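Local structure of Box C/D snoRNA protein 1 (Saccharomyces cerevisiae, 6THL) at residues L18-G23 with T159-P164; L40-V45 with S66-E71; I48-Q53 with T165-M170; F74-M79 with A145-C150; K139-L144 with E177-L182. The protein is required for the accumulation of box C/D snoRNAs, acting in snoRNA processing, their transport to the nucleolus and ribosome biogenesis. All blocks are in the same frame, centred on the assembly; numbering follows the deposited sequence.

In this BCD1-domain fragment, from the N terminus, residues 18-23 open the long loop that interaction 1 closes at 159-164, tying the small sheet with strand 15-18 together. Interaction 2 closes early within it, pairing strand 40-49 with 62-70. The later part of strand 40-49 opens interaction 3, which crosses interaction 2 and, ending beyond 159-164, also crosses interaction 1; it builds the parallel pairing with strand 165-169 in the large sheet. Interaction 4 joins the turns before helices 81-90 and 151-155, lying within the spans of both 1 and 3. Interaction 5 begins just before 145-150 and closes last, crossing interactions 1, 3 and 4 as it adds strand 180-181 near the C terminus.

Interaction 1: L18-G23 with T159-P164; sequences LMLPKG and TVIEFP
The carboxylate of Glu-162 is the flat group that meets Met-19 and Leu-20, OE1 toward the Leu-20 backbone and OE2 toward Met-19 SD. OE1 accepts the backbone N of Leu-20 in a nearly straight bond (172°), although its modelled length is too short to be trusted at this resolution. On the other branch, OE2 lies 3.6 Å from Met-19 SD and also takes a hydrogen bond from Asn-30. The next residue, Phe-163, lies in a cation-pi pair with Arg-26.

Glu-162 reaches its partner because its chain bends at chi2 (-89°), which carries the carboxylate past Leu-18 O to the loop. Behind it the backbones pair in parallel: Leu-18 N bonds to Val-160 O at 2.9 Å, and Glu-162 N gives a weak bond back to Leu-18 O. Leucine and isoleucine suit the apolar side, where Leu-20 CD1 rests 3.9 Å from Ile-161 CG2. Thr-159 adds its methyl CG2, 4.0 Å from Leu-18 CG, while its hydroxyl turns to Asn-16. Were Glu-162 shortened to an alanine, Leu-20 N and Asn-30 would probably lose their carboxylate partner and the loop after strand 15-18 be freed to shift. The chemistry implies that the buried carboxylate probably finds its partners in the Leu-20 N-H and Asn-30, with Arg-26 packed close by, one side chain extending the strand pairing where the backbone ladder stops.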
# COMPACT_ATOMS: atom_id res chain seq x y z
N LEU B 18 23.44 -3.58 1.00
CA LEU B 18 23.13 -2.25 0.48
C LEU B 18 21.94 -1.68 1.25
O LEU B 18 20.91 -2.32 1.43
CB LEU B 18 22.84 -2.24 -1.02
CG LEU B 18 23.98 -2.79 -1.85
CD1 LEU B 18 23.65 -2.77 -3.33
CD2 LEU B 18 25.21 -1.98 -1.54
N MET B 19 22.14 -0.45 1.70
CA MET B 19 21.23 0.20 2.59
C MET B 19 20.56 1.34 1.82
O MET B 19 21.22 2.19 1.21
CB MET B 19 21.99 0.68 3.83
CG MET B 19 22.55 -0.50 4.63
SD MET B 19 21.23 -1.38 5.52
CE MET B 19 21.69 -3.06 5.18
N LEU B 20 19.24 1.32 1.82
CA LEU B 20 18.48 2.31 1.14
C LEU B 20 18.28 3.49 2.09
O LEU B 20 18.40 3.33 3.32
CB LEU B 20 17.17 1.65 0.73
CG LEU B 20 17.35 0.49 -0.28
CD1 LEU B 20 16.02 -0.21 -0.59
CD2 LEU B 20 18.01 0.96 -1.59
N PRO B 21 17.98 4.68 1.55
CA PRO B 21 17.48 5.74 2.45
C PRO B 21 16.26 5.26 3.23
O PRO B 21 15.43 4.51 2.72
CB PRO B 21 17.08 6.88 1.53
CG PRO B 21 17.36 6.44 0.14
CD PRO B 21 17.73 4.98 0.14
N LYS B 22 16.21 5.68 4.48
CA LYS B 22 15.28 5.14 5.49
C LYS B 22 13.79 5.35 5.14
O LYS B 22 12.91 4.51 5.48
CB LYS B 22 15.64 5.75 6.87
CG LYS B 22 16.78 5.04 7.62
CD LYS B 22 17.90 5.99 8.08
CE LYS B 22 19.21 5.24 8.39
NZ LYS B 22 20.36 6.14 8.73
N GLY B 23 13.52 6.45 4.45
CA GLY B 23 12.19 6.72 3.91
C GLY B 23 11.64 5.57 3.09
O GLY B 23 10.44 5.45 2.97
N THR B 159 25.88 -10.19 -1.94
CA THR B 159 25.28 -8.91 -1.64
C THR B 159 23.77 -9.04 -1.53
O THR B 159 23.14 -9.82 -2.29
CB THR B 159 25.74 -7.88 -2.69
OG1 THR B 159 27.13 -7.62 -2.45
CG2 THR B 159 24.93 -6.56 -2.63
N VAL B 160 23.19 -8.30 -0.56
CA VAL B 160 21.73 -8.16 -0.50
C VAL B 160 21.32 -6.73 -0.55
O VAL B 160 22.08 -5.84 -0.22
CB VAL B 160 21.13 -8.78 0.75
CG1 VAL B 160 21.15 -10.30 0.63
CG2 VAL B 160 21.84 -8.28 2.00
N ILE B 161 20.11 -6.48 -1.02
CA ILE B 161 19.54 -5.17 -0.85
C ILE B 161 18.81 -5.22 0.48
O ILE B 161 17.71 -5.82 0.62
CB ILE B 161 18.63 -4.77 -2.00
CG1 ILE B 161 19.52 -4.39 -3.17
CG2 ILE B 161 17.81 -3.55 -1.59
CD1 ILE B 161 18.82 -4.37 -4.49
N GLU B 162 19.49 -4.66 1.47
CA GLU B 162 19.02 -4.63 2.85
C GLU B 162 19.05 -6.01 3.52
O GLU B 162 19.38 -6.15 4.72
CB GLU B 162 17.61 -3.99 2.96
CG GLU B 162 17.52 -2.55 2.49
CD GLU B 162 17.79 -1.52 3.57
OE1 GLU B 162 18.08 -0.36 3.20
OE2 GLU B 162 17.71 -1.84 4.76
N PHE B 163 18.70 -7.04 2.77
CA PHE B 163 18.40 -8.32 3.37
C PHE B 163 17.91 -9.21 2.25
O PHE B 163 17.20 -8.75 1.33
CB PHE B 163 17.36 -8.25 4.54
CG PHE B 163 15.93 -7.89 4.13
CD1 PHE B 163 14.99 -8.86 3.94
CD2 PHE B 163 15.54 -6.57 3.96
CE1 PHE B 163 13.69 -8.53 3.57
CE2 PHE B 163 14.25 -6.24 3.59
CZ PHE B 163 13.32 -7.22 3.41
N PRO B 164 18.27 -10.49 2.32
CA PRO B 164 17.95 -11.44 1.27
C PRO B 164 16.50 -11.42 0.83
O PRO B 164 15.59 -11.29 1.65
CB PRO B 164 18.27 -12.80 1.92
CG PRO B 164 18.32 -12.53 3.39
CD PRO B 164 18.87 -11.15 3.50

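Interaction 2: L40-V45 with S66-E71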
# COMPACT_ATOMS: atom_id res chain seq x y z
N LEU B 40 23.91 -13.68 18.62
CA LEU B 40 24.16 -13.88 17.21
C LEU B 40 23.44 -12.87 16.28
O LEU B 40 22.81 -11.91 16.74
CB LEU B 40 23.83 -15.34 16.85
CG LEU B 40 22.50 -15.94 17.29
CD1 LEU B 40 21.32 -15.25 16.62
CD2 LEU B 40 22.53 -17.43 16.97
N PHE B 41 23.60 -13.06 14.98
CA PHE B 41 22.90 -12.25 14.02
C PHE B 41 21.61 -12.89 13.51
O PHE B 41 21.54 -14.10 13.29
CB PHE B 41 23.79 -11.88 12.85
CG PHE B 41 23.35 -10.62 12.18
CD1 PHE B 41 23.73 -9.39 12.67
CD2 PHE B 41 22.48 -10.68 11.09
CE1 PHE B 41 23.29 -8.23 12.07
CE2 PHE B 41 22.04 -9.52 10.48
CZ PHE B 41 22.45 -8.29 10.97
N VAL B 42 20.59 -12.05 13.31
CA VAL B 42 19.32 -12.50 12.80
C VAL B 42 18.90 -11.67 11.61
O VAL B 42 19.35 -10.57 11.38
CB VAL B 42 18.19 -12.55 13.87
CG1 VAL B 42 18.66 -13.35 15.06
CG2 VAL B 42 17.75 -11.16 14.30
N TRP B 43 17.98 -12.24 10.86
CA TRP B 43 17.87 -11.89 9.49
C TRP B 43 16.39 -11.85 9.10
O TRP B 43 15.66 -12.84 9.23
CB TRP B 43 18.59 -12.96 8.67
CG TRP B 43 20.04 -12.75 8.54
CD1 TRP B 43 21.04 -13.51 9.08
CD2 TRP B 43 20.68 -11.69 7.83
NE1 TRP B 43 22.27 -12.98 8.75
CE2 TRP B 43 22.08 -11.87 7.97
CE3 TRP B 43 20.21 -10.61 7.08
CZ2 TRP B 43 23.00 -11.02 7.39
CZ3 TRP B 43 21.13 -9.74 6.51
CH2 TRP B 43 22.51 -9.95 6.66
N SER B 44 15.95 -10.69 8.62
CA SER B 44 14.71 -10.64 7.92
C SER B 44 15.01 -11.23 6.53
O SER B 44 16.02 -10.88 5.90
CB SER B 44 14.22 -9.19 7.88
OG SER B 44 14.62 -8.51 9.07
N VAL B 45 14.18 -12.14 6.04
CA VAL B 45 14.26 -12.47 4.64
C VAL B 45 12.91 -12.16 3.97
O VAL B 45 11.86 -12.22 4.61
CB VAL B 45 14.73 -13.94 4.36
CG1 VAL B 45 15.92 -14.32 5.23
CG2 VAL B 45 13.62 -14.94 4.55
N SER B 66 9.72 -12.48 6.73
CA SER B 66 9.89 -13.05 8.05
C SER B 66 10.99 -12.30 8.70
O SER B 66 11.83 -11.75 8.03
CB SER B 66 10.26 -14.51 7.98
OG SER B 66 9.14 -15.28 7.53
N HIS B 67 10.97 -12.26 10.02
CA HIS B 67 11.94 -11.51 10.77
C HIS B 67 12.66 -12.42 11.75
O HIS B 67 12.19 -13.49 12.06
CB HIS B 67 11.22 -10.42 11.57
CG HIS B 67 10.65 -9.31 10.75
ND1 HIS B 67 11.43 -8.42 10.05
CD2 HIS B 67 9.38 -8.89 10.60
CE1 HIS B 67 10.66 -7.53 9.46
NE2 HIS B 67 9.41 -7.79 9.78
N ARG B 68 13.79 -11.96 12.28
CA ARG B 68 14.48 -12.67 13.37
C ARG B 68 14.71 -14.14 13.05
O ARG B 68 14.43 -15.01 13.85
CB ARG B 68 13.74 -12.49 14.70
CG ARG B 68 14.34 -11.40 15.58
CD ARG B 68 13.46 -11.07 16.77
NE ARG B 68 13.95 -9.90 17.53
CZ ARG B 68 13.17 -9.03 18.20
NH1 ARG B 68 11.84 -9.17 18.22
NH2 ARG B 68 13.72 -8.00 18.86
N ILE B 69 15.19 -14.40 11.84
CA ILE B 69 15.62 -15.73 11.48
C ILE B 69 17.05 -15.85 11.90
O ILE B 69 17.85 -14.96 11.61
CB ILE B 69 15.56 -15.93 9.99
CG1 ILE B 69 14.10 -15.94 9.53
CG2 ILE B 69 16.24 -17.23 9.61
CD1 ILE B 69 13.94 -15.62 8.05
N LYS B 70 17.40 -16.95 12.55
CA LYS B 70 18.73 -17.09 13.16
C LYS B 70 19.79 -17.39 12.10
O LYS B 70 19.60 -18.29 11.29
CB LYS B 70 18.71 -18.16 14.25
CG LYS B 70 17.51 -18.02 15.19
CD LYS B 70 17.80 -18.47 16.62
CE LYS B 70 18.15 -19.95 16.74
NZ LYS B 70 17.04 -20.88 16.39
N GLU B 71 20.88 -16.62 12.09
CA GLU B 71 21.90 -16.78 11.06
C GLU B 71 22.36 -18.21 10.98
O GLU B 71 22.67 -18.73 9.90
CB GLU B 71 23.10 -15.88 11.28
CG GLU B 71 23.94 -16.13 12.53
CD GLU B 71 25.05 -15.09 12.66
OE1 GLU B 71 25.60 -14.65 11.61
OE2 GLU B 71 25.40 -14.70 13.79
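Glu-71 holds both backbone polar atoms of Phe-41, N through its carboxylate and O through its own N. Its OE2 accepts Phe-41 N at 2.7 Å, the donor standing well above the carboxylate plane, and its own backbone N returns a bond to Phe-41 O at 2.9 Å. With chi1 at 64°, CG sits between the backbone N and the carbonyl carbon, and the extended chain beyond it folds back along Phe-41. A glutamate has the length to reach back to Phe-41 N, and OE1 goes on to a salt bridge with Arg-13. Without this carboxylate, as with an alanine here, Arg-13 is likely to be left without its mate and Phe-41 N without this acceptor.

Farther along, Ile-69 N bonds to Trp-43 O at 3.1 Å, while the reverse bond is weak. The branched Ile-69 sets CD1 against both methyls of Val-45, 3.6 Å from CG2, crossing it at about a right angle. Trp-43 sets the rim of its indole beside Glu-71, with CD1 3.8 Å from Glu-71 CB, and Phe-41 steadies it from one face, its CE2 lying over the ring. Ser-44 OG is bonded chiefly to Arg-31 N and more weakly to His-67 ND1, whereas His-67 NE2 reaches the backbone of another protein's chain. Between Trp-43 and Val-45 the register slips by one residue, with His-67 and Arg-68 together facing Ser-44: a beta bulge in an antiparallel pair of consecutive strands.

Interaction 3: I48-Q53 with T165-M170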
# COMPACT_ATOMS: atom_id res chain seq x y z
N ILE B 48 9.45 -14.95 -1.55
CA ILE B 48 8.57 -14.80 -2.70
C ILE B 48 8.30 -16.18 -3.27
O ILE B 48 9.20 -16.82 -3.82
CB ILE B 48 9.20 -13.92 -3.78
CG1 ILE B 48 9.32 -12.47 -3.29
CG2 ILE B 48 8.37 -13.97 -5.04
CD1 ILE B 48 10.31 -11.64 -4.07
N LEU B 49 7.05 -16.63 -3.12
CA LEU B 49 6.61 -17.94 -3.59
C LEU B 49 6.03 -17.81 -4.97
O LEU B 49 5.09 -17.02 -5.18
CB LEU B 49 5.52 -18.48 -2.65
CG LEU B 49 5.95 -18.55 -1.18
CD1 LEU B 49 4.96 -19.41 -0.41
CD2 LEU B 49 7.34 -19.09 -0.96
N CYS B 50 6.60 -18.55 -5.92
CA CYS B 50 6.09 -18.60 -7.29
C CYS B 50 5.33 -19.90 -7.50
O CYS B 50 5.90 -21.01 -7.48
CB CYS B 50 7.21 -18.47 -8.31
SG CYS B 50 8.53 -17.33 -7.85
N PRO B 51 4.01 -19.77 -7.70
CA PRO B 51 3.19 -20.92 -7.89
C PRO B 51 3.30 -21.36 -9.32
O PRO B 51 3.98 -20.70 -10.12
CB PRO B 51 1.80 -20.36 -7.63
CG PRO B 51 1.85 -19.01 -8.26
CD PRO B 51 3.24 -18.53 -7.92
N MET B 52 2.57 -22.43 -9.64
CA MET B 52 2.62 -23.11 -10.91
C MET B 52 1.59 -22.54 -11.88
O MET B 52 0.38 -22.77 -11.76
CB MET B 52 2.45 -24.60 -10.66
CG MET B 52 3.53 -25.11 -9.71
SD MET B 52 3.73 -26.89 -9.57
CE MET B 52 2.09 -27.36 -8.97
N GLN B 53 2.11 -21.78 -12.85
CA GLN B 53 1.28 -21.06 -13.81
C GLN B 53 0.64 -22.00 -14.84
O GLN B 53 0.82 -23.22 -14.77
CB GLN B 53 2.13 -19.97 -14.48
CG GLN B 53 2.69 -18.94 -13.51
CD GLN B 53 1.61 -18.18 -12.77
OE1 GLN B 53 0.68 -17.67 -13.37
NE2 GLN B 53 1.72 -18.09 -11.47
N THR B 165 16.31 -11.55 -0.47
CA THR B 165 15.03 -11.90 -1.03
C THR B 165 15.22 -13.35 -1.55
O THR B 165 16.32 -13.68 -2.01
CB THR B 165 14.68 -10.91 -2.16
OG1 THR B 165 14.72 -9.57 -1.64
CG2 THR B 165 13.34 -11.22 -2.77
N ILE B 166 14.21 -14.20 -1.45
CA ILE B 166 14.39 -15.62 -1.73
C ILE B 166 13.19 -16.19 -2.43
O ILE B 166 12.13 -16.34 -1.83
CB ILE B 166 14.59 -16.48 -0.46
CG1 ILE B 166 15.67 -15.93 0.48
CG2 ILE B 166 14.91 -17.92 -0.86
CD1 ILE B 166 17.08 -16.08 -0.04
N PHE B 167 13.39 -16.53 -3.71
CA PHE B 167 12.36 -17.01 -4.61
C PHE B 167 12.24 -18.51 -4.48
O PHE B 167 13.26 -19.21 -4.27
CB PHE B 167 12.71 -16.71 -6.08
CG PHE B 167 12.72 -15.26 -6.44
CD1 PHE B 167 13.86 -14.50 -6.26
CD2 PHE B 167 11.60 -14.67 -7.00
CE1 PHE B 167 13.89 -13.17 -6.59
CE2 PHE B 167 11.62 -13.32 -7.32
CZ PHE B 167 12.78 -12.57 -7.11
N VAL B 168 11.01 -18.98 -4.64
CA VAL B 168 10.62 -20.36 -4.45
C VAL B 168 9.74 -20.73 -5.65
O VAL B 168 8.83 -19.99 -6.01
CB VAL B 168 9.88 -20.55 -3.10
CG1 VAL B 168 9.56 -22.01 -2.84
CG2 VAL B 168 10.72 -20.08 -1.94
N ALA B 169 10.03 -21.85 -6.29
CA ALA B 169 9.23 -22.31 -7.41
C ALA B 169 9.58 -23.75 -7.76
O ALA B 169 10.71 -24.21 -7.48
CB ALA B 169 9.47 -21.42 -8.61
N MET B 170 8.62 -24.47 -8.34
CA MET B 170 8.89 -25.86 -8.76
C MET B 170 9.83 -25.88 -9.96
O MET B 170 10.78 -26.69 -9.99
CB MET B 170 7.60 -26.67 -9.04
CG MET B 170 7.13 -27.56 -7.87
SD MET B 170 8.44 -28.42 -6.94
CE MET B 170 8.81 -29.79 -8.02
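Ile-48 CG1 and Phe-167 CG both stand anti to the carbonyl carbon (chi1 -68° in each) and, as both residues lie on one face of the sheet, the side chains run side by side in the same direction. Ile-48 CG2, set opposite its backbone N, comes 3.8 Å from Phe-167 CD2, and the nearly extended chi2 (161°) carries CD1 on along the ring towards the methyl of Thr-165. A beta-branched residue suits this place because its two arms reach two neighbours at once. Thr-165 gives this side only its methyl CG2, its hydroxyl being bonded to Glu-46. Cys-50 SG lies at the edge of the Phe-167 ring, 4.2 Å from CD2, while Cys-50 CB packs on Ala-169 CB at 3.7 Å, a spacing that alanine's single methyl permits.

The other surface of the sheet carries Leu-49 and Val-168, again alongside one another, with Leu-49 CD2 3.6 Å from Val-168 CB; helix 81-90 packs on Leu-49, and Trp-47 and Phe-123 meet Val-168. Beyond the regular pairing, Met-52 SD touches Met-170 CG at 3.9 Å, a contact at the exposed rim.

The backbones are joined by Ile-48 N to Ile-166 O (3.0 Å, 175°), Val-168 N to Ile-48 O, and Cys-50 N to Val-168 O (2.7 Å). Ile-48 thus bonds the residues flanking Phe-167, and Val-168 those flanking Leu-49, as in a parallel ladder. Strand 165-169 also pairs antiparallel with strand 122-126, making this a parallel pair within the mixed beta sheet, closed between segments more than a hundred residues apart.

Interaction 4: F74-M79 with A145-C150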
# COMPACT_ATOMS: atom_id res chain seq x y z
N PHE B 74 19.40 -23.72 9.07
CA PHE B 74 19.20 -24.08 7.68
C PHE B 74 18.06 -23.16 7.17
O PHE B 74 17.29 -22.65 7.99
CB PHE B 74 18.82 -25.55 7.52
CG PHE B 74 19.88 -26.51 8.00
CD1 PHE B 74 21.21 -26.38 7.59
CD2 PHE B 74 19.53 -27.60 8.83
CE1 PHE B 74 22.17 -27.28 8.01
CE2 PHE B 74 20.48 -28.51 9.26
CZ PHE B 74 21.80 -28.35 8.85
N LEU B 75 17.96 -22.95 5.86
CA LEU B 75 16.94 -22.04 5.29
C LEU B 75 15.47 -22.45 5.54
O LEU B 75 14.62 -21.62 5.88
CB LEU B 75 17.16 -21.86 3.80
CG LEU B 75 16.23 -20.84 3.14
CD1 LEU B 75 16.53 -19.42 3.63
CD2 LEU B 75 16.32 -20.92 1.62
N VAL B 76 15.14 -23.72 5.34
CA VAL B 76 13.80 -24.20 5.67
C VAL B 76 13.45 -23.98 7.15
O VAL B 76 12.29 -23.76 7.48
CB VAL B 76 13.60 -25.69 5.30
CG1 VAL B 76 13.56 -25.86 3.79
CG2 VAL B 76 14.67 -26.59 5.94
N GLN B 77 14.45 -24.07 8.04
CA GLN B 77 14.22 -23.95 9.50
C GLN B 77 13.62 -22.60 9.89
O GLN B 77 12.90 -22.51 10.89
CB GLN B 77 15.52 -24.16 10.30
CG GLN B 77 16.03 -25.59 10.41
CD GLN B 77 17.28 -25.70 11.30
OE1 GLN B 77 17.71 -24.73 11.92
NE2 GLN B 77 17.85 -26.90 11.36
N GLY B 78 13.94 -21.56 9.12
CA GLY B 78 13.51 -20.19 9.41
C GLY B 78 12.50 -19.67 8.41
O GLY B 78 12.55 -18.51 8.02
N MET B 79 11.59 -20.53 7.98
CA MET B 79 10.54 -20.14 7.05
C MET B 79 9.48 -19.48 7.92
O MET B 79 9.67 -18.34 8.37
CB MET B 79 10.04 -21.34 6.25
CG MET B 79 8.90 -21.04 5.28
SD MET B 79 8.72 -22.19 3.88
CE MET B 79 10.37 -22.14 3.15
N ALA B 145 21.87 -23.82 -2.55
CA ALA B 145 21.90 -25.21 -2.11
C ALA B 145 21.51 -25.18 -0.66
O ALA B 145 22.35 -25.12 0.22
CB ALA B 145 23.31 -25.78 -2.29
N ILE B 146 20.21 -25.20 -0.43
CA ILE B 146 19.67 -24.82 0.86
C ILE B 146 19.98 -25.86 1.92
O ILE B 146 20.14 -25.51 3.09
CB ILE B 146 18.16 -24.56 0.77
CG1 ILE B 146 17.36 -25.87 0.81
CG2 ILE B 146 17.85 -23.75 -0.48
CD1 ILE B 146 15.88 -25.70 0.53
N HIS B 147 20.12 -27.11 1.50
CA HIS B 147 20.25 -28.24 2.41
C HIS B 147 21.69 -28.54 2.78
O HIS B 147 21.96 -29.44 3.56
CB HIS B 147 19.60 -29.47 1.79
CG HIS B 147 18.15 -29.25 1.48
ND1 HIS B 147 17.23 -28.89 2.43
CD2 HIS B 147 17.48 -29.30 0.30
CE1 HIS B 147 16.05 -28.74 1.87
NE2 HIS B 147 16.17 -28.99 0.58
N GLU B 148 22.61 -27.78 2.24
CA GLU B 148 24.00 -28.08 2.38
C GLU B 148 24.71 -26.95 3.09
O GLU B 148 25.92 -26.89 3.05
CB GLU B 148 24.59 -28.31 0.98
CG GLU B 148 23.56 -28.89 -0.01
CD GLU B 148 24.12 -29.83 -1.10
OE1 GLU B 148 25.27 -30.29 -0.98
OE2 GLU B 148 23.38 -30.13 -2.07
N LYS B 149 23.96 -26.07 3.77
CA LYS B 149 24.50 -24.83 4.40
C LYS B 149 23.46 -24.04 5.21
O LYS B 149 22.26 -24.04 4.91
CB LYS B 149 25.08 -23.88 3.33
CG LYS B 149 26.60 -23.84 3.21
CD LYS B 149 26.98 -22.99 2.00
CE LYS B 149 28.29 -23.39 1.35
NZ LYS B 149 29.35 -22.40 1.70
N CYS B 150 23.95 -23.33 6.23
CA CYS B 150 23.12 -22.42 6.99
C CYS B 150 23.04 -21.06 6.26
O CYS B 150 23.92 -20.73 5.43
CB CYS B 150 23.65 -22.27 8.43
SG CYS B 150 25.27 -21.45 8.57
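Leu-75 and Ile-146 meet in the well-packed part of this contact, crossing at about a right angle with Leu-75 CD2 3.8 Å from Ile-146 CG2. Leu-75 swings CG opposite its backbone N (chi1 -174°), which carries its methyls across to the isoleucine. The longer arm of Ile-146 goes the other way, its CD1 reaching Val-76 CG1 at 4.0 Å, so one branched residue serves two neighbours. Phe-123 of strand 122-126 packs on both Leu-75 and Ile-146, and Trp-47 adds to the cover over Leu-75. Aliphatic residues suit this buried spot among Phe-123 and Trp-47, and no hydrogen bond crosses between the segments.

In the fold these are two connections leading into helices: 74-79 precedes helix 81-90, and Cys-150 is the N-cap of helix 151-155, its side chain capping a backbone N just beyond.

The outer side is looser. Phe-74 is solvent-exposed and offers just a ring edge, with CD1 3.7 Å from Lys-149 O, which lies in the plane of the ring. His-147, also exposed, brings CE1 to 4.3 Å from Val-76 CG1, and its own neighbour Ile-146 holds CG1 over one face of the imidazole.

Interaction 5: K139-L144 with E177-L182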
# COMPACT_ATOMS: atom_id res chain seq x y z
N LYS B 139 17.73 -8.76 -11.58
CA LYS B 139 16.84 -9.81 -12.03
C LYS B 139 17.65 -11.03 -12.47
O LYS B 139 17.15 -11.92 -13.16
CB LYS B 139 15.95 -9.28 -13.15
CG LYS B 139 15.22 -8.03 -12.70
CD LYS B 139 14.00 -7.70 -13.51
CE LYS B 139 13.61 -6.25 -13.25
NZ LYS B 139 12.35 -5.86 -13.95
N LYS B 140 18.91 -11.06 -12.01
CA LYS B 140 19.81 -12.16 -12.24
C LYS B 140 19.73 -12.97 -10.99
O LYS B 140 20.07 -12.47 -9.92
CB LYS B 140 21.26 -11.67 -12.41
CG LYS B 140 21.56 -10.74 -13.58
CD LYS B 140 21.13 -11.31 -14.91
CE LYS B 140 21.40 -10.31 -15.99
NZ LYS B 140 20.36 -10.42 -17.06
N LEU B 141 19.33 -14.22 -11.11
CA LEU B 141 19.20 -15.09 -9.95
C LEU B 141 20.25 -16.19 -9.97
O LEU B 141 20.73 -16.58 -11.05
CB LEU B 141 17.79 -15.68 -9.88
CG LEU B 141 16.70 -14.59 -10.04
CD1 LEU B 141 15.33 -15.25 -10.10
CD2 LEU B 141 16.76 -13.53 -8.93
N VAL B 142 20.65 -16.62 -8.77
CA VAL B 142 21.41 -17.86 -8.55
C VAL B 142 20.60 -18.77 -7.61
O VAL B 142 20.24 -18.40 -6.50
CB VAL B 142 22.82 -17.64 -7.95
CG1 VAL B 142 23.81 -17.21 -9.02
CG2 VAL B 142 22.81 -16.64 -6.80
N GLU B 143 20.26 -19.94 -8.13
CA GLU B 143 19.83 -21.08 -7.33
C GLU B 143 20.77 -21.33 -6.16
O GLU B 143 21.97 -21.19 -6.32
CB GLU B 143 19.84 -22.30 -8.22
CG GLU B 143 19.71 -23.63 -7.51
CD GLU B 143 19.02 -24.62 -8.40
OE1 GLU B 143 19.08 -24.42 -9.64
OE2 GLU B 143 18.40 -25.55 -7.85
N LEU B 144 20.26 -21.68 -4.98
CA LEU B 144 21.17 -21.99 -3.90
C LEU B 144 20.82 -23.25 -3.15
O LEU B 144 19.67 -23.70 -3.14
CB LEU B 144 21.43 -20.80 -2.98
CG LEU B 144 20.23 -19.97 -2.61
CD1 LEU B 144 19.32 -20.82 -1.76
CD2 LEU B 144 20.69 -18.72 -1.88
N GLU B 177 8.68 -12.91 -14.78
CA GLU B 177 9.27 -12.64 -16.10
C GLU B 177 10.18 -11.47 -15.99
O GLU B 177 9.92 -10.58 -15.19
CB GLU B 177 8.21 -12.45 -17.22
CG GLU B 177 7.65 -11.04 -17.48
CD GLU B 177 6.67 -11.00 -18.67
OE1 GLU B 177 6.33 -9.90 -19.14
OE2 GLU B 177 6.22 -12.05 -19.17
N GLY B 178 11.24 -11.45 -16.77
CA GLY B 178 12.34 -10.49 -16.56
C GLY B 178 13.46 -11.11 -15.75
O GLY B 178 14.62 -10.81 -15.98
N TYR B 179 13.11 -11.99 -14.80
CA TYR B 179 14.09 -12.73 -14.00
C TYR B 179 14.73 -13.85 -14.81
O TYR B 179 14.04 -14.62 -15.48
CB TYR B 179 13.46 -13.27 -12.69
CG TYR B 179 13.18 -12.13 -11.76
CD1 TYR B 179 12.09 -11.31 -11.99
CD2 TYR B 179 14.05 -11.80 -10.70
CE1 TYR B 179 11.84 -10.22 -11.20
CE2 TYR B 179 13.80 -10.70 -9.91
CZ TYR B 179 12.69 -9.92 -10.19
OH TYR B 179 12.33 -8.82 -9.48
N GLU B 180 16.06 -13.93 -14.74
CA GLU B 180 16.83 -14.92 -15.47
C GLU B 180 17.83 -15.58 -14.52
O GLU B 180 18.56 -14.88 -13.82
CB GLU B 180 17.57 -14.22 -16.60
CG GLU B 180 18.47 -15.12 -17.43
CD GLU B 180 19.88 -14.59 -17.49
OE1 GLU B 180 20.06 -13.39 -17.80
OE2 GLU B 180 20.81 -15.38 -17.20
N VAL B 181 17.85 -16.91 -14.49
CA VAL B 181 18.77 -17.67 -13.62
C VAL B 181 20.05 -18.03 -14.33
O VAL B 181 20.02 -18.47 -15.47
CB VAL B 181 18.19 -19.02 -13.22
CG1 VAL B 181 19.19 -19.71 -12.29
CG2 VAL B 181 16.78 -18.88 -12.62
N LEU B 182 21.16 -17.92 -13.61
CA LEU B 182 22.51 -18.19 -14.11
C LEU B 182 23.01 -19.53 -13.58
O LEU B 182 23.09 -19.71 -12.37
CB LEU B 182 23.47 -17.10 -13.61
CG LEU B 182 23.57 -15.76 -14.38
CD1 LEU B 182 24.05 -14.59 -13.52
CD2 LEU B 182 24.48 -15.90 -15.60
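Lys-140 and Glu-180 face the same side of a short parallel beta ladder that adds strand 180-181 to strand 140-143 of the mixed sheet. The lysine can be followed outwards: CB lies 4.2 Å from Leu-182 CD1, then a bend at chi2 (-55°) turns the chain toward Glu-180. CD and CE pass Glu-180 OE1, CD at 3.7 Å, and NZ closes a salt bridge with that oxygen at 3.1 Å, meeting it nearly in line with its C-O bond. Opposite charges suit this exposed surface, where two long chains on one face can meet beside each other.

Between the backbones the strands are joined by Glu-180 N to Lys-139 O at 2.8 Å, Leu-141 N to Glu-180 O at 2.9 Å, and Leu-182 N to Leu-141 O. Gly-178 takes backbone angles at which a CB would run into the preceding carbonyl, so glycine is well placed there. Lys-139 contributes its aliphatic part here: CB stands over one face of the Tyr-179 ring in a CH-pi contact, 4.1 Å from the centroid. Leu-141 lies at the edge of this ring, while Phe-167 of strand 165-169 meets it at a slant; Leu-141 CD2 comes 3.7 Å from Tyr-179 CD2.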